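Local coordinates for protein ribokinase (Arabidopsis thaliana, PDB 6ILS) that phosphorylates D-ribose at O-5 with ATP and magnesium, giving the D-ribose 5-phosphate used in nucleotide and amino-acid synthesis and the pentose phosphate pathway, at residues 46-51 / 261-266. Numbering follows the deposited sequence.
With ATP (adenosine-5'-triphosphate), chain E.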
loop_
_atom_site.group_PDB
_atom_site.type_symbol
_atom_site.label_atom_id
_atom_site.label_comp_id
_atom_site.label_asym_id
_atom_site.label_seq_id
_atom_site.Cartn_x
_atom_site.Cartn_y
_atom_site.Cartn_z
ATOM N N ALA B 46 -13.866 -16.156 2.079
ATOM C CA ALA B 46 -14.566 -16.072 3.349
ATOM C C ALA B 46 -15.618 -14.964 3.313
ATOM O O ALA B 46 -16.741 -15.149 3.790
ATOM C CB ALA B 46 -13.579 -15.823 4.499
ATOM N N ALA B 47 -15.245 -13.807 2.763
ATOM C CA ALA B 47 -16.225 -12.719 2.635
ATOM C C ALA B 47 -17.449 -13.147 1.832
ATOM O O ALA B 47 -18.594 -12.840 2.196
ATOM C CB ALA B 47 -15.590 -11.496 2.004
ATOM N N CYS B 48 -17.210 -13.879 0.752
ATOM C CA CYS B 48 -18.313 -14.380 -0.067
ATOM C C CYS B 48 -19.253 -15.279 0.714
ATOM O O CYS B 48 -20.471 -15.076 0.726
ATOM C CB CYS B 48 -17.752 -15.114 -1.281
ATOM S SG CYS B 48 -19.014 -15.892 -2.291
ATOM N N GLY B 49 -18.682 -16.277 1.371
ATOM C CA GLY B 49 -19.452 -17.190 2.184
ATOM C C GLY B 49 -20.296 -16.451 3.203
ATOM O O GLY B 49 -21.483 -16.716 3.328
ATOM N N ALA B 50 -19.676 -15.521 3.919
ATOM C CA ALA B 50 -20.363 -14.725 4.958
ATOM C C ALA B 50 -21.522 -13.919 4.365
ATOM O O ALA B 50 -22.593 -13.957 4.914
ATOM C CB ALA B 50 -19.389 -13.829 5.649
ATOM N N LYS B 51 -21.313 -13.306 3.210
ATOM C CA LYS B 51 -22.363 -12.496 2.535
ATOM C C LYS B 51 -23.507 -13.375 2.034
ATOM O O LYS B 51 -24.600 -12.884 1.952
ATOM C CB LYS B 51 -21.786 -11.684 1.382
ATOM C CG LYS B 51 -20.859 -10.568 1.807
ATOM C CD LYS B 51 -21.087 -9.324 1.008
ATOM C CE LYS B 51 -19.967 -8.317 1.083
ATOM N NZ LYS B 51 -20.200 -7.216 0.130
ATOM N N PHE B 261 -17.099 -17.507 -7.291
ATOM C CA PHE B 261 -17.608 -18.735 -7.907
ATOM C C PHE B 261 -17.337 -19.934 -6.995
ATOM O O PHE B 261 -18.228 -20.737 -6.692
ATOM C CB PHE B 261 -16.976 -18.965 -9.288
ATOM C CG PHE B 261 -17.561 -20.161 -10.015
ATOM C CD1 PHE B 261 -17.055 -21.438 -9.815
ATOM C CD2 PHE B 261 -18.642 -20.003 -10.858
ATOM C CE1 PHE B 261 -17.612 -22.542 -10.461
ATOM C CE2 PHE B 261 -19.207 -21.099 -11.512
ATOM C CZ PHE B 261 -18.691 -22.376 -11.303
ATOM N N THR B 262 -16.091 -20.042 -6.552
ATOM C CA THR B 262 -15.671 -21.210 -5.776
ATOM C C THR B 262 -16.332 -21.233 -4.401
ATOM O O THR B 262 -16.851 -22.256 -3.964
ATOM C CB THR B 262 -14.124 -21.240 -5.615
ATOM O OG1 THR B 262 -13.519 -21.144 -6.910
ATOM C CG2 THR B 262 -13.692 -22.537 -4.960
ATOM N N ALA B 263 -16.384 -20.085 -3.730
ATOM C CA ALA B 263 -17.042 -20.045 -2.427
ATOM C C ALA B 263 -18.557 -20.262 -2.502
ATOM O O ALA B 263 -19.141 -20.891 -1.609
ATOM C CB ALA B 263 -16.725 -18.710 -1.710
ATOM N N ALA B 264 -19.201 -19.749 -3.555
ATOM C CA ALA B 264 -20.654 -19.899 -3.694
ATOM C C ALA B 264 -20.997 -21.360 -3.991
ATOM O O ALA B 264 -21.979 -21.912 -3.491
ATOM C CB ALA B 264 -21.197 -18.973 -4.816
ATOM N N PHE B 265 -20.162 -21.987 -4.809
ATOM C CA PHE B 265 -20.302 -23.418 -5.053
ATOM C C PHE B 265 -20.230 -24.182 -3.723
ATOM O O PHE B 265 -21.046 -25.055 -3.452
ATOM C CB PHE B 265 -19.218 -23.896 -6.026
ATOM C CG PHE B 265 -19.284 -25.372 -6.321
ATOM C CD1 PHE B 265 -18.687 -26.297 -5.468
ATOM C CD2 PHE B 265 -19.927 -25.828 -7.457
ATOM C CE1 PHE B 265 -18.755 -27.664 -5.744
ATOM C CE2 PHE B 265 -19.997 -27.194 -7.731
ATOM C CZ PHE B 265 -19.405 -28.102 -6.879
ATOM N N ALA B 266 -19.256 -23.841 -2.891
ATOM C CA ALA B 266 -19.050 -24.515 -1.586
ATOM C C ALA B 266 -20.261 -24.341 -0.671
ATOM O O ALA B 266 -20.633 -25.273 -0.017
ATOM C CB ALA B 266 -17.794 -24.009 -0.933
HETATM P PG ATP E . -10.326 -17.502 -12.103
HETATM O O1G ATP E . -10.053 -18.593 -11.131
HETATM O O2G ATP E . -10.503 -16.174 -11.383
HETATM O O3G ATP E . -9.188 -17.329 -13.061
HETATM P PB ATP E . -11.887 -17.680 -14.435
HETATM O O1B ATP E . -13.210 -18.195 -14.799
HETATM O O2B ATP E . -10.911 -18.396 -15.251
HETATM O O3B ATP E . -11.653 -17.938 -12.892
HETATM P PA ATP E . -12.643 -14.947 -15.077
HETATM O O1A ATP E . -12.773 -14.872 -16.594
HETATM O O2A ATP E . -12.128 -13.635 -14.541
HETATM O O3A ATP E . -11.636 -16.104 -14.683
HETATM O "O5'" ATP E . -14.057 -15.210 -14.456
HETATM C "C5'" ATP E . -14.196 -15.434 -13.067
HETATM C "C4'" ATP E . -15.691 -15.899 -12.807
HETATM O "O4'" ATP E . -16.658 -14.835 -13.371
HETATM C "C3'" ATP E . -15.912 -16.963 -13.453
HETATM O "O3'" ATP E . -16.777 -17.831 -12.698
HETATM C "C2'" ATP E . -16.698 -16.525 -14.847
HETATM O "O2'" ATP E . -17.439 -17.691 -15.306
HETATM C "C1'" ATP E . -17.410 -15.520 -14.541
HETATM N N9 ATP E . -17.396 -14.527 -15.631
HETATM C C8 ATP E . -16.495 -13.921 -16.459
HETATM N N7 ATP E . -17.185 -13.074 -17.270
HETATM C C5 ATP E . -18.513 -13.149 -16.933
HETATM C C6 ATP E . -19.638 -12.501 -17.439
HETATM N N6 ATP E . -19.697 -11.538 -18.504
HETATM N N1 ATP E . -20.837 -12.769 -16.925
HETATM C C2 ATP E . -20.967 -13.670 -15.888
HETATM N N3 ATP E . -19.879 -14.306 -15.383
HETATM C C4 ATP E . -18.647 -14.041 -15.918
#
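The ring of F261 meets the ribose of ATP obliquely, CD2 lying 3.4 Å from ATP O3'; the F261 side chain also touches L223 and K225 of strand 221-225 and A282 of helix 275-289. CG stands anti to the backbone N (chi1 -175°), and both CB and CG of F261 also come near O3'. This is a helix pair of the PfkB (ribokinase) fold: helix 257-270 lies against the central sheet, where A263 and A266 touch L140 of strand 138-143, and helix 41-51 packs beside it.

Across the pair the two short axes approach to 8.5 Å and cross at -44°, a close spacing that small residues permit. G49 and A263 have the nearest CA atoms, 5.9 Å apart, and G49 presents bare backbone there, its N 4.4 Å from A263 CB. No hydrogen bond links the segments; the apolar pair across them is C48 with A263, and the four touching residues are buried.

Both helices also carry site residues: N44, which lines the bound ribose, precedes C48 by one turn, and D259, which also lines it and is the predicted proton acceptor, precedes A263 likewise. C48 swings its sulfur anti to the backbone N (chi1 175°) and lays its CB–SG bond alongside the methyl of A263: C48 SG is 3.7 Å and C48 CB 3.8 Å from A263 CB.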